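Local coordinates for secreted protein (PDB 5M6Q) that is a secreted microbial transglutaminase that probably joins glutamine side chains of proteins to amines by acyl transfer, at residues F131-Q135 with H145-R149; T182-H187 with Q199-Y205. All coordinates share one frame; numbering follows the deposited sequence.

Interaction 1: residues F131-Q135 with H145-R149; sequences FYSWQ and HTTYR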
loop_
_atom_site.group_PDB
_atom_site.type_symbol
_atom_site.label_atom_id
_atom_site.label_comp_id
_atom_site.label_asym_id
_atom_site.label_seq_id
_atom_site.Cartn_x
_atom_site.Cartn_y
_atom_site.Cartn_z
ATOM N N PHE A 131 -2.320 -3.546 -11.023
ATOM C CA PHE A 131 -3.553 -3.161 -11.688
ATOM C C PHE A 131 -3.406 -3.214 -13.206
ATOM O O PHE A 131 -2.346 -3.555 -13.736
ATOM C CB PHE A 131 -3.987 -1.760 -11.224
ATOM C CG PHE A 131 -2.993 -0.661 -11.544
ATOM C CD1 PHE A 131 -1.860 -0.471 -10.758
ATOM C CD2 PHE A 131 -3.217 0.205 -12.612
ATOM C CE1 PHE A 131 -0.963 0.550 -11.031
ATOM C CE2 PHE A 131 -2.314 1.243 -12.897
ATOM C CZ PHE A 131 -1.185 1.412 -12.108
ATOM N N TYR A 132 -4.494 -2.899 -13.897
ATOM C CA TYR A 132 -4.550 -2.936 -15.349
ATOM C C TYR A 132 -4.516 -1.504 -15.884
ATOM O O TYR A 132 -5.191 -0.621 -15.363
ATOM C CB TYR A 132 -5.817 -3.674 -15.795
ATOM C CG TYR A 132 -5.999 -3.866 -17.285
ATOM C CD1 TYR A 132 -5.010 -4.427 -18.070
ATOM C CD2 TYR A 132 -7.189 -3.509 -17.892
ATOM C CE1 TYR A 132 -5.206 -4.620 -19.436
ATOM C CE2 TYR A 132 -7.399 -3.702 -19.239
ATOM C CZ TYR A 132 -6.416 -4.256 -20.006
ATOM O OH TYR A 132 -6.655 -4.420 -21.350
ATOM N N SER A 133 -3.719 -1.285 -16.920
ATOM C CA SER A 133 -3.444 0.058 -17.421
ATOM C C SER A 133 -4.603 0.650 -18.195
ATOM O O SER A 133 -4.785 1.862 -18.199
ATOM C CB SER A 133 -2.206 0.048 -18.315
ATOM O OG SER A 133 -2.418 -0.787 -19.428
ATOM N N TRP A 134 -5.390 -0.204 -18.839
ATOM C CA TRP A 134 -6.448 0.269 -19.725
ATOM C C TRP A 134 -7.701 0.651 -18.937
ATOM O O TRP A 134 -8.702 -0.055 -18.972
ATOM C CB TRP A 134 -6.776 -0.807 -20.770
ATOM C CG TRP A 134 -7.016 -0.266 -22.143
ATOM C CD1 TRP A 134 -7.824 0.781 -22.477
ATOM C CD2 TRP A 134 -6.460 -0.748 -23.369
ATOM N NE1 TRP A 134 -7.797 0.989 -23.829
ATOM C CE2 TRP A 134 -6.969 0.063 -24.404
ATOM C CE3 TRP A 134 -5.578 -1.780 -23.693
ATOM C CZ2 TRP A 134 -6.633 -0.132 -25.745
ATOM C CZ3 TRP A 134 -5.241 -1.971 -25.028
ATOM C CH2 TRP A 134 -5.769 -1.151 -26.034
ATOM N N GLN A 135 -7.645 1.782 -18.242
ATOM C CA GLN A 135 -8.656 2.116 -17.244
ATOM C C GLN A 135 -9.918 2.696 -17.862
ATOM O O GLN A 135 -10.960 2.796 -17.209
ATOM C CB GLN A 135 -8.065 3.090 -16.216
ATOM C CG GLN A 135 -7.207 2.390 -15.159
ATOM C CD GLN A 135 -7.995 1.356 -14.376
ATOM O OE1 GLN A 135 -8.923 1.695 -13.635
ATOM N NE2 GLN A 135 -7.640 0.091 -14.544
ATOM N N HIS A 145 -0.887 2.543 -22.317
ATOM C CA HIS A 145 0.437 2.055 -21.968
ATOM C C HIS A 145 1.437 3.137 -21.590
ATOM O O HIS A 145 2.566 2.821 -21.238
ATOM C CB HIS A 145 0.989 1.221 -23.113
ATOM C CG HIS A 145 0.229 -0.049 -23.335
ATOM N ND1 HIS A 145 -0.691 -0.529 -22.427
ATOM C CD2 HIS A 145 0.240 -0.929 -24.362
ATOM C CE1 HIS A 145 -1.212 -1.654 -22.884
ATOM N NE2 HIS A 145 -0.663 -1.919 -24.056
ATOM N N THR A 146 1.036 4.406 -21.642
ATOM C CA THR A 146 1.941 5.460 -21.199
ATOM C C THR A 146 1.392 6.238 -20.013
ATOM O O THR A 146 2.128 6.983 -19.383
ATOM C CB THR A 146 2.254 6.468 -22.319
ATOM O OG1 THR A 146 1.043 7.114 -22.723
ATOM C CG2 THR A 146 2.880 5.765 -23.511
ATOM N N THR A 147 0.107 6.079 -19.712
ATOM C CA THR A 147 -0.516 6.882 -18.659
ATOM C C THR A 147 0.141 6.637 -17.302
ATOM O O THR A 147 0.313 7.565 -16.521
ATOM C CB THR A 147 -2.045 6.614 -18.560
ATOM O OG1 THR A 147 -2.703 7.133 -19.726
ATOM C CG2 THR A 147 -2.648 7.274 -17.331
ATOM N N TYR A 148 0.541 5.404 -17.018
ATOM C CA TYR A 148 1.054 5.120 -15.680
ATOM C C TYR A 148 2.566 4.949 -15.680
ATOM O O TYR A 148 3.126 4.304 -14.803
ATOM C CB TYR A 148 0.347 3.893 -15.095
ATOM C CG TYR A 148 -1.135 4.126 -15.021
ATOM C CD1 TYR A 148 -1.663 5.038 -14.111
ATOM C CD2 TYR A 148 -2.005 3.487 -15.899
ATOM C CE1 TYR A 148 -3.009 5.273 -14.051
ATOM C CE2 TYR A 148 -3.359 3.722 -15.853
ATOM C CZ TYR A 148 -3.855 4.622 -14.931
ATOM O OH TYR A 148 -5.208 4.878 -14.891
ATOM N N ARG A 149 3.236 5.564 -16.648
ATOM C CA ARG A 149 4.692 5.518 -16.656
ATOM C C ARG A 149 5.252 6.420 -15.558
ATOM O O ARG A 149 4.771 7.538 -15.353
ATOM C CB ARG A 149 5.250 5.920 -18.022
ATOM C CG ARG A 149 4.827 4.970 -19.165
ATOM C CD ARG A 149 5.754 3.736 -19.386
ATOM N NE ARG A 149 5.912 2.859 -18.217
ATOM C CZ ARG A 149 4.954 2.081 -17.722
ATOM N NH1 ARG A 149 3.751 2.066 -18.283
ATOM N NH2 ARG A 149 5.192 1.325 -16.655
#
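Phe131 and Tyr148 form a T-shaped aromatic pair where the chain leaving strand 122-131 meets the type I turn Thr146-Arg149 at the end of helix 141-146. The two rings stand at 90° with centroids 5.1 Å apart; Phe131 drives its edge into the face of Tyr148, and CE2 reaches Tyr148 CD2 at 3.8 Å. Thr147 CG2 packs over the opposite face of the phenol, which is thus sandwiched between a methyl and a phenyl edge. Phe131 makes a further edge-to-face pair with Tyr162. In Tyr148 CG lies beside the backbone N and anti to the carbonyl carbon (chi1 -59°); CB already points toward 131-135, and this torsion lays the ring face against the edge of Phe131.

Along the rim of the same phenol, Ser133 O lies in the ring plane, 3.3 Å from Tyr148 CE2. The tyrosine hydroxyl abuts aliphatic carbon, with Tyr148 OH 3.2 Å from Gln135 CG, and has its polar partner in Thr161 OG1. A valine in place of Tyr148 would probably leave the Phe131 edge without an aromatic face and Thr161 without its phenolic partner.

The polar contacts are modest. His145 ND1 donates a weak bond of 3.5 Å to Ser133 OG, which lies at the edge of the imidazole and also bonds Asp213, the stronger partner. Trp134 meets His145 obliquely.

Within the loop, Gln135 is bent at chi2 (-60°), folding its amide back so that NE2 donates to Tyr132 O at 2.7 Å, while Arg165 O takes a second bond from the same nitrogen.

Interaction 2: residues T182-H187 with Q199-Y205; sequences TNTWWH and QSTLRHY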
loop_
_atom_site.group_PDB
_atom_site.type_symbol
_atom_site.label_atom_id
_atom_site.label_comp_id
_atom_site.label_asym_id
_atom_site.label_seq_id
_atom_site.Cartn_x
_atom_site.Cartn_y
_atom_site.Cartn_z
ATOM N N THR A 182 9.972 -8.708 8.197
ATOM C CA THR A 182 10.397 -9.956 7.573
ATOM C C THR A 182 10.649 -9.826 6.085
ATOM O O THR A 182 11.007 -10.802 5.443
ATOM C CB THR A 182 9.364 -11.078 7.772
ATOM O OG1 THR A 182 8.103 -10.687 7.212
ATOM C CG2 THR A 182 9.202 -11.406 9.240
ATOM N N ASN A 183 10.451 -8.632 5.537
ATOM C CA ASN A 183 10.633 -8.413 4.105
ATOM C C ASN A 183 9.676 -9.296 3.293
ATOM O O ASN A 183 10.077 -9.906 2.308
ATOM C CB ASN A 183 12.085 -8.690 3.689
ATOM C CG ASN A 183 12.417 -8.109 2.348
ATOM O OD1 ASN A 183 12.003 -6.990 2.027
ATOM N ND2 ASN A 183 13.160 -8.865 1.533
ATOM N N THR A 184 8.417 -9.368 3.718
ATOM C CA THR A 184 7.399 -10.095 2.961
ATOM C C THR A 184 6.230 -9.186 2.622
ATOM O O THR A 184 6.091 -8.098 3.174
ATOM C CB THR A 184 6.857 -11.319 3.717
ATOM O OG1 THR A 184 6.389 -10.924 5.014
ATOM C CG2 THR A 184 7.951 -12.375 3.879
ATOM N N TRP A 185 5.390 -9.673 1.723
ATOM C CA TRP A 185 4.299 -8.917 1.169
ATOM C C TRP A 185 3.001 -9.664 1.450
ATOM O O TRP A 185 2.854 -10.825 1.074
ATOM C CB TRP A 185 4.534 -8.699 -0.329
ATOM C CG TRP A 185 5.711 -7.801 -0.501
ATOM C CD1 TRP A 185 7.030 -8.155 -0.434
ATOM C CD2 TRP A 185 5.683 -6.372 -0.663
ATOM N NE1 TRP A 185 7.825 -7.037 -0.580
ATOM C CE2 TRP A 185 7.024 -5.933 -0.727
ATOM C CE3 TRP A 185 4.657 -5.427 -0.778
ATOM C CZ2 TRP A 185 7.364 -4.586 -0.901
ATOM C CZ3 TRP A 185 4.993 -4.096 -0.961
ATOM C CH2 TRP A 185 6.337 -3.685 -1.017
ATOM N N TRP A 186 2.093 -9.003 2.165
ATOM C CA TRP A 186 0.862 -9.636 2.620
ATOM C C TRP A 186 -0.298 -9.285 1.721
ATOM O O TRP A 186 -0.612 -8.114 1.524
ATOM C CB TRP A 186 0.570 -9.219 4.058
ATOM C CG TRP A 186 1.577 -9.776 5.007
ATOM C CD1 TRP A 186 2.838 -9.309 5.225
ATOM C CD2 TRP A 186 1.423 -10.934 5.845
ATOM N NE1 TRP A 186 3.477 -10.099 6.162
ATOM C CE2 TRP A 186 2.630 -11.100 6.557
ATOM C CE3 TRP A 186 0.386 -11.848 6.052
ATOM C CZ2 TRP A 186 2.825 -12.134 7.475
ATOM C CZ3 TRP A 186 0.579 -12.871 6.969
ATOM C CH2 TRP A 186 1.784 -13.004 7.670
ATOM N N HIS A 187 -0.924 -10.304 1.156
ATOM C CA HIS A 187 -2.049 -10.067 0.284
ATOM C C HIS A 187 -3.062 -11.183 0.489
ATOM O O HIS A 187 -3.046 -11.847 1.517
ATOM C CB HIS A 187 -1.612 -9.934 -1.196
ATOM C CG HIS A 187 -0.751 -11.050 -1.713
ATOM N ND1 HIS A 187 -0.981 -11.654 -2.930
ATOM C CD2 HIS A 187 0.370 -11.626 -1.219
ATOM C CE1 HIS A 187 -0.062 -12.574 -3.148
ATOM N NE2 HIS A 187 0.774 -12.575 -2.129
ATOM N N GLN A 199 1.390 -14.597 2.427
ATOM C CA GLN A 199 2.596 -13.909 2.838
ATOM C C GLN A 199 3.645 -14.301 1.812
ATOM O O GLN A 199 4.105 -15.456 1.799
ATOM C CB GLN A 199 2.997 -14.306 4.263
ATOM C CG GLN A 199 4.315 -13.713 4.738
ATOM C CD GLN A 199 4.816 -14.368 6.017
ATOM O OE1 GLN A 199 4.251 -15.363 6.479
ATOM N NE2 GLN A 199 5.880 -13.809 6.598
ATOM N N SER A 200 3.995 -13.369 0.927
ATOM C CA SER A 200 4.842 -13.701 -0.223
ATOM C C SER A 200 6.171 -12.973 -0.254
ATOM O O SER A 200 6.326 -11.901 0.341
ATOM C CB SER A 200 4.101 -13.407 -1.524
ATOM O OG SER A 200 2.931 -14.193 -1.606
ATOM N N THR A 201 7.134 -13.556 -0.955
ATOM C CA THR A 201 8.291 -12.776 -1.355
ATOM C C THR A 201 7.811 -11.727 -2.348
ATOM O O THR A 201 6.779 -11.906 -3.001
ATOM C CB THR A 201 9.368 -13.615 -2.033
ATOM O OG1 THR A 201 8.852 -14.073 -3.279
ATOM C CG2 THR A 201 9.786 -14.812 -1.177
ATOM N N LEU A 202 8.574 -10.646 -2.491
ATOM C CA LEU A 202 8.264 -9.632 -3.487
ATOM C C LEU A 202 8.238 -10.215 -4.890
ATOM O O LEU A 202 7.350 -9.900 -5.672
ATOM C CB LEU A 202 9.274 -8.481 -3.423
ATOM C CG LEU A 202 9.012 -7.420 -4.496
ATOM C CD1 LEU A 202 7.651 -6.761 -4.291
ATOM C CD2 LEU A 202 10.133 -6.382 -4.555
ATOM N N ARG A 203 9.198 -11.081 -5.214
ATOM C CA ARG A 203 9.204 -11.699 -6.531
ATOM C C ARG A 203 7.900 -12.475 -6.792
ATOM O O ARG A 203 7.357 -12.442 -7.886
ATOM C CB ARG A 203 10.398 -12.646 -6.700
ATOM C CG ARG A 203 10.493 -13.214 -8.108
ATOM C CD ARG A 203 11.580 -14.274 -8.268
ATOM N NE ARG A 203 12.776 -13.980 -7.482
ATOM C CZ ARG A 203 13.695 -13.071 -7.805
ATOM N NH1 ARG A 203 13.564 -12.337 -8.906
ATOM N NH2 ARG A 203 14.748 -12.891 -7.014
ATOM N N HIS A 204 7.406 -13.187 -5.792
ATOM C CA HIS A 204 6.215 -13.985 -6.010
ATOM C C HIS A 204 4.985 -13.092 -6.131
ATOM O O HIS A 204 4.131 -13.293 -7.008
ATOM C CB HIS A 204 6.031 -14.993 -4.884
ATOM C CG HIS A 204 4.768 -15.779 -5.000
ATOM N ND1 HIS A 204 4.617 -16.804 -5.905
ATOM C CD2 HIS A 204 3.586 -15.664 -4.353
ATOM C CE1 HIS A 204 3.399 -17.298 -5.802
ATOM N NE2 HIS A 204 2.753 -16.629 -4.866
ATOM N N TYR A 205 4.895 -12.106 -5.240
ATOM C CA TYR A 205 3.809 -11.139 -5.295
ATOM C C TYR A 205 3.784 -10.426 -6.663
ATOM O O TYR A 205 2.719 -10.134 -7.201
ATOM C CB TYR A 205 3.922 -10.109 -4.156
ATOM C CG TYR A 205 2.864 -9.038 -4.298
ATOM C CD1 TYR A 205 1.530 -9.318 -4.005
ATOM C CD2 TYR A 205 3.179 -7.781 -4.803
ATOM C CE1 TYR A 205 0.543 -8.349 -4.162
ATOM C CE2 TYR A 205 2.196 -6.807 -4.967
ATOM C CZ TYR A 205 0.885 -7.107 -4.643
ATOM O OH TYR A 205 -0.105 -6.162 -4.823
HETATM O O HOH W 1 10.545 -9.888 -0.484
#
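Trp185 and Ser200 pair across the antiparallel hairpin of strands 184-188 and 196-200, exchanging two backbone bonds: Trp185 N to Ser200 O and Ser200 N to Trp185 O. Next along the ladder, Trp186 and Gln199 form a non-hydrogen-bonded pair. Their side chains run side by side, the amide only 18° from the indole plane; Gln199 CB sits 3.7 Å from the centroid of the Trp186 six-membered ring, almost on its normal. With CG anti to the backbone N (chi1 175°), Gln199 runs from over the ring centre out to its rim, where CD lies 3.3 Å from Trp186 CZ2. Its NE2 gives Thr184 OG1 a weak bond but has Pro5 O as its stronger partner.

On the other side of the sheet Leu202 of helix 202-205 packs over one face of Trp185, CD1 3.9 Å from the pyrrole centroid; the indole also stacks with Phe178, and Tyr205 CB touches Trp185 CB at 4.1 Å. Tyr205 also turns its edge to the face of His187, CD1 lying 3.6 Å from His187 ND1.

The Asn183 end is looser. Asn183 is exposed, and a water joins its carbonyl O, at 2.8 Å, to Leu202 N. Thr201 points away from the hairpin partner and N-caps the helix through His204 N.

The imidazole of His187 is held at both nitrogens: NE2 shares a nearly straight 2.7 Å bond with Ser200 OG, and ND1 bonds Asp174 OD2. Tyr205 lies against one face, which probably fixes its rotation, consistent with the Asp-His pair of the microbial transglutaminase active site.

Interactions 1 and 2 lie in series along the chain, with centres about 23 Å apart and nearest atoms about 7 Å apart. Strands 122-131 and 214-223, neighbours in the sheet, connect them. The first packs Ile126 and Ser128 against Trp185 and then runs out into Phe131, while strand 214-223 offers Glu214 and Val216 to interaction 1 and Gln215 and Phe217 to interaction 2. Arg130, just before Phe131, bonds Tyr205 O. Each contact borders its own MES molecule, probably from crystallisation: one bonds Tyr132 OH, another His204 NE2, atoms 22.6 Å apart. Interaction 2 holds the Asp174-paired His187, whose side chain is about 5 Å from a MES; interaction 1 lies around the end of strand 122-131.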